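PDB 5BPZ: Anapc5 protein from Xenopus laevis, which forms part of the anaphase-promoting complex (APC/C), the cell-cycle ubiquitin ligase, in which it is subunit Apc5, here represented by its N-terminal domain. Local coordinates for residues 31-41 against 65-76. Residues are numbered along the deposited sequence; the frame is centred on the assembly and turned at random.
Sequences TPYKISVLVLL and LLQGPDMTLSKL. With EDO (1,2-ethanediol), chain B.
Tyr-33 reaches from the first turn of its helix into the bend made by residues 65-76, and its hydroxyl gives a hydrogen bond to the Leu-65 carbonyl, OH to O 2.7 Å, lying in the carbonyl plane on a lone pair. CG lies anti to the backbone N (chi1 166°), which directs the ring toward the last turn of helix 52-67, where this carbonyl sits. A water donates to both Tyr-33 OH and Pro-69 O, so the phenol oxygen is gripped twice. The other polar cluster centres on the Asp-70 carboxylate. Thr-31 OG1 donates to Asp-70 OD2 over 2.7 Å, on the syn side and 24° out of the carboxylate plane, and a second water links OD2 to Tyr-33 N, at the start of the helix. Lys-34 NZ approaches the other oxygen, Asp-70 OD1, in a weak salt bridge of 3.5 Å.

Asp-70 CA makes a CH-pi contact over one face of the ring, 4.0 Å from the Tyr-33 centroid, while Val-37 CG2, one turn on in the same helix, lies above the rim of the opposite face. Met-71 CG touches Tyr-33 CE1, and its sulfur sits obliquely beside the ring as a Met-aromatic contact. A leucine in place of Tyr-33 would probably leave the Leu-65 carbonyl without its phenol donor and Met-71 without its aromatic partner.

Farther along the helix, apolar side chains continue the contact: Val-37 CG1 meets Leu-66 CD1 at 3.6 Å, and Leu-40 CD2 meets Leu-65 CD1. Separately, Leu-76 CD2 presses on Ser-36 CB. Ser-36 OG donates a hydrogen bond back to Pro-32 O, which also accepts from Ser-36 N.

Tyr-159 of helix 146-164 also touches Tyr-33 and hydrogen-bonds Met-71 O. In the all-helical Apc5 N-terminal domain, helix 32-46 thus packs against the end of helix 52-67, the loop after it and the first turn of helix 73-83.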
loop_
_atom_site.group_PDB
_atom_site.type_symbol
_atom_site.label_atom_id
_atom_site.label_comp_id
_atom_site.label_asym_id
_atom_site.label_seq_id
_atom_site.Cartn_x
_atom_site.Cartn_y
_atom_site.Cartn_z
ATOM N N THR A 31 -9.161 -3.284 0.157
ATOM C CA THR A 31 -9.371 -2.731 -1.183
ATOM C C THR A 31 -8.025 -2.377 -1.850
ATOM O O THR A 31 -7.026 -2.264 -1.134
ATOM C CB THR A 31 -10.276 -1.479 -1.114
ATOM O OG1 THR A 31 -9.694 -0.519 -0.236
ATOM C CG2 THR A 31 -11.716 -1.788 -0.708
ATOM N N PRO A 32 -7.977 -2.140 -3.196
ATOM C CA PRO A 32 -6.703 -1.724 -3.829
ATOM C C PRO A 32 -6.069 -0.456 -3.228
ATOM O O PRO A 32 -4.843 -0.348 -3.220
ATOM C CB PRO A 32 -7.072 -1.529 -5.301
ATOM C CG PRO A 32 -8.348 -2.255 -5.499
ATOM C CD PRO A 32 -9.067 -2.240 -4.194
ATOM N N TYR A 33 -6.883 0.482 -2.691
ATOM C CA TYR A 33 -6.362 1.676 -2.013
ATOM C C TYR A 33 -5.603 1.266 -0.734
ATOM O O TYR A 33 -4.514 1.788 -0.468
ATOM C CB TYR A 33 -7.490 2.670 -1.655
ATOM C CG TYR A 33 -7.046 3.726 -0.666
ATOM C CD1 TYR A 33 -6.243 4.791 -1.067
ATOM C CD2 TYR A 33 -7.376 3.629 0.683
ATOM C CE1 TYR A 33 -5.792 5.738 -0.154
ATOM C CE2 TYR A 33 -6.924 4.571 1.608
ATOM C CZ TYR A 33 -6.145 5.633 1.180
ATOM O OH TYR A 33 -5.692 6.566 2.077
ATOM N N LYS A 34 -6.205 0.350 0.061
ATOM C CA LYS A 34 -5.636 -0.149 1.321
ATOM C C LYS A 34 -4.315 -0.874 1.061
ATOM O O LYS A 34 -3.387 -0.714 1.844
ATOM C CB LYS A 34 -6.624 -1.072 2.059
ATOM C CG LYS A 34 -7.911 -0.389 2.521
ATOM C CD LYS A 34 -7.848 0.103 3.959
ATOM C CE LYS A 34 -9.205 0.115 4.628
ATOM N NZ LYS A 34 -10.119 1.135 4.052
ATOM N N ILE A 35 -4.224 -1.627 -0.064
ATOM C CA ILE A 35 -3.021 -2.347 -0.521
ATOM C C ILE A 35 -1.920 -1.325 -0.820
ATOM O O ILE A 35 -0.772 -1.492 -0.396
ATOM C CB ILE A 35 -3.351 -3.238 -1.755
ATOM C CG1 ILE A 35 -4.239 -4.444 -1.344
ATOM C CG2 ILE A 35 -2.078 -3.713 -2.463
ATOM C CD1 ILE A 35 -4.929 -5.219 -2.564
ATOM N N SER A 36 -2.298 -0.243 -1.504
ATOM C CA SER A 36 -1.418 0.865 -1.869
ATOM C C SER A 36 -0.851 1.569 -0.624
ATOM O O SER A 36 0.312 1.968 -0.609
ATOM C CB SER A 36 -2.169 1.828 -2.777
ATOM O OG SER A 36 -2.646 1.124 -3.914
ATOM N N VAL A 37 -1.654 1.651 0.442
ATOM C CA VAL A 37 -1.240 2.216 1.732
ATOM C C VAL A 37 -0.222 1.268 2.405
ATOM O O VAL A 37 0.789 1.732 2.934
ATOM C CB VAL A 37 -2.445 2.573 2.632
ATOM C CG1 VAL A 37 -1.985 3.003 4.023
ATOM C CG2 VAL A 37 -3.279 3.682 1.988
ATOM N N LEU A 38 -0.456 -0.053 2.311
ATOM C CA LEU A 38 0.467 -1.071 2.823
ATOM C C LEU A 38 1.801 -0.973 2.087
ATOM O O LEU A 38 2.838 -1.003 2.734
ATOM C CB LEU A 38 -0.125 -2.492 2.696
ATOM C CG LEU A 38 -1.352 -2.813 3.554
ATOM C CD1 LEU A 38 -1.954 -4.142 3.145
ATOM C CD2 LEU A 38 -1.015 -2.818 5.071
ATOM N N VAL A 39 1.769 -0.806 0.742
ATOM C CA VAL A 39 2.943 -0.622 -0.135
ATOM C C VAL A 39 3.690 0.644 0.342
ATOM O O VAL A 39 4.913 0.616 0.493
ATOM C CB VAL A 39 2.529 -0.519 -1.636
ATOM C CG1 VAL A 39 3.660 0.035 -2.499
ATOM C CG2 VAL A 39 2.048 -1.869 -2.176
ATOM N N LEU A 40 2.944 1.736 0.599
ATOM C CA LEU A 40 3.515 2.975 1.100
ATOM C C LEU A 40 4.195 2.772 2.464
ATOM O O LEU A 40 5.323 3.233 2.652
ATOM C CB LEU A 40 2.462 4.086 1.154
ATOM C CG LEU A 40 2.830 5.363 1.911
ATOM C CD1 LEU A 40 3.977 6.104 1.237
ATOM C CD2 LEU A 40 1.635 6.254 2.052
ATOM N N LEU A 41 3.531 2.057 3.386
ATOM C CA LEU A 41 4.105 1.787 4.704
ATOM C C LEU A 41 5.372 0.954 4.573
ATOM O O LEU A 41 6.377 1.274 5.204
ATOM C CB LEU A 41 3.091 1.117 5.643
ATOM C CG LEU A 41 1.952 2.015 6.138
ATOM C CD1 LEU A 41 0.812 1.165 6.728
ATOM C CD2 LEU A 41 2.454 3.041 7.156
ATOM N N LEU A 65 -4.193 8.776 6.130
ATOM C CA LEU A 65 -4.347 7.869 4.989
ATOM C C LEU A 65 -4.848 6.483 5.432
ATOM O O LEU A 65 -5.541 5.804 4.674
ATOM C CB LEU A 65 -3.030 7.716 4.217
ATOM C CG LEU A 65 -2.503 8.950 3.471
ATOM C CD1 LEU A 65 -1.149 8.662 2.835
ATOM C CD2 LEU A 65 -3.494 9.441 2.395
ATOM N N LEU A 66 -4.486 6.080 6.658
ATOM C CA LEU A 66 -4.835 4.799 7.264
ATOM C C LEU A 66 -6.252 4.845 7.827
ATOM O O LEU A 66 -6.944 3.827 7.867
ATOM C CB LEU A 66 -3.839 4.504 8.402
ATOM C CG LEU A 66 -2.510 3.816 8.058
ATOM C CD1 LEU A 66 -1.585 4.704 7.221
ATOM C CD2 LEU A 66 -1.772 3.465 9.318
ATOM N N GLN A 67 -6.676 6.038 8.251
ATOM C CA GLN A 67 -7.964 6.310 8.884
ATOM C C GLN A 67 -9.056 6.838 7.936
ATOM O O GLN A 67 -10.241 6.665 8.218
ATOM C CB GLN A 67 -7.755 7.291 10.056
ATOM C CG GLN A 67 -6.821 6.755 11.143
ATOM C CD GLN A 67 -6.415 7.812 12.138
ATOM O OE1 GLN A 67 -5.331 8.401 12.047
ATOM N NE2 GLN A 67 -7.262 8.056 13.131
ATOM N N GLY A 68 -8.649 7.485 6.849
ATOM C CA GLY A 68 -9.559 8.116 5.900
ATOM C C GLY A 68 -10.261 7.204 4.911
ATOM O O GLY A 68 -10.070 5.982 4.936
ATOM N N PRO A 69 -11.096 7.784 4.016
ATOM C CA PRO A 69 -11.781 6.947 3.014
ATOM C C PRO A 69 -10.874 6.628 1.828
ATOM O O PRO A 69 -9.799 7.212 1.701
ATOM C CB PRO A 69 -12.995 7.788 2.605
ATOM C CG PRO A 69 -12.665 9.195 2.992
ATOM C CD PRO A 69 -11.415 9.216 3.838
ATOM N N ASP A 70 -11.301 5.682 0.970
ATOM C CA ASP A 70 -10.552 5.271 -0.218
ATOM C C ASP A 70 -10.470 6.413 -1.215
ATOM O O ASP A 70 -11.404 7.203 -1.333
ATOM C CB ASP A 70 -11.220 4.053 -0.891
ATOM C CG ASP A 70 -10.950 2.700 -0.242
ATOM O OD1 ASP A 70 -10.610 2.669 0.966
ATOM O OD2 ASP A 70 -11.103 1.677 -0.931
ATOM N N MET A 71 -9.342 6.509 -1.912
ATOM C CA MET A 71 -9.133 7.513 -2.954
ATOM C C MET A 71 -8.459 6.823 -4.140
ATOM O O MET A 71 -7.982 5.706 -3.993
ATOM C CB MET A 71 -8.290 8.700 -2.421
ATOM C CG MET A 71 -6.835 8.344 -2.156
ATOM S SD MET A 71 -5.842 9.647 -1.391
ATOM C CE MET A 71 -6.793 9.996 0.074
ATOM N N THR A 72 -8.418 7.481 -5.305
ATOM C CA THR A 72 -7.769 6.934 -6.500
ATOM C C THR A 72 -6.242 6.830 -6.272
ATOM O O THR A 72 -5.692 7.544 -5.424
ATOM C CB THR A 72 -8.051 7.846 -7.712
ATOM O OG1 THR A 72 -7.402 9.094 -7.519
ATOM C CG2 THR A 72 -9.544 8.032 -8.002
ATOM N N LEU A 73 -5.557 5.979 -7.059
ATOM C CA LEU A 73 -4.105 5.866 -6.982
ATOM C C LEU A 73 -3.434 7.241 -7.306
ATOM O O LEU A 73 -2.458 7.608 -6.666
ATOM C CB LEU A 73 -3.592 4.778 -7.948
ATOM C CG LEU A 73 -2.078 4.498 -7.934
ATOM C CD1 LEU A 73 -1.584 4.146 -6.544
ATOM C CD2 LEU A 73 -1.727 3.395 -8.910
ATOM N N SER A 74 -3.977 7.973 -8.286
ATOM C CA SER A 74 -3.504 9.282 -8.745
ATOM C C SER A 74 -3.435 10.282 -7.591
ATOM O O SER A 74 -2.406 10.939 -7.424
ATOM C CB SER A 74 -4.410 9.807 -9.854
ATOM O OG SER A 74 -3.828 10.932 -10.491
ATOM N N LYS A 75 -4.496 10.339 -6.757
ATOM C CA LYS A 75 -4.554 11.227 -5.595
ATOM C C LYS A 75 -3.574 10.798 -4.514
ATOM O O LYS A 75 -2.886 11.646 -3.945
ATOM C CB LYS A 75 -5.973 11.340 -5.031
ATOM C CG LYS A 75 -6.172 12.629 -4.237
ATOM C CD LYS A 75 -7.580 12.745 -3.679
ATOM C CE LYS A 75 -7.614 13.484 -2.367
ATOM N NZ LYS A 75 -8.818 13.120 -1.569
ATOM N N LEU A 76 -3.497 9.488 -4.244
ATOM C CA LEU A 76 -2.579 8.948 -3.248
ATOM C C LEU A 76 -1.133 9.272 -3.598
ATOM O O LEU A 76 -0.411 9.750 -2.731
ATOM C CB LEU A 76 -2.770 7.435 -3.073
ATOM C CG LEU A 76 -1.801 6.739 -2.114
ATOM C CD1 LEU A 76 -1.935 7.288 -0.680
ATOM C CD2 LEU A 76 -2.016 5.253 -2.127
HETATM C C1 EDO B . -7.045 5.326 -10.081
HETATM O O1 EDO B . -6.695 4.375 -9.110
HETATM C C2 EDO B . -5.998 6.427 -10.217
HETATM O O2 EDO B . -6.460 7.417 -11.093
HETATM O O HOH W 1 -9.653 1.058 -3.589
HETATM O O HOH W 2 -7.719 8.274 3.010
#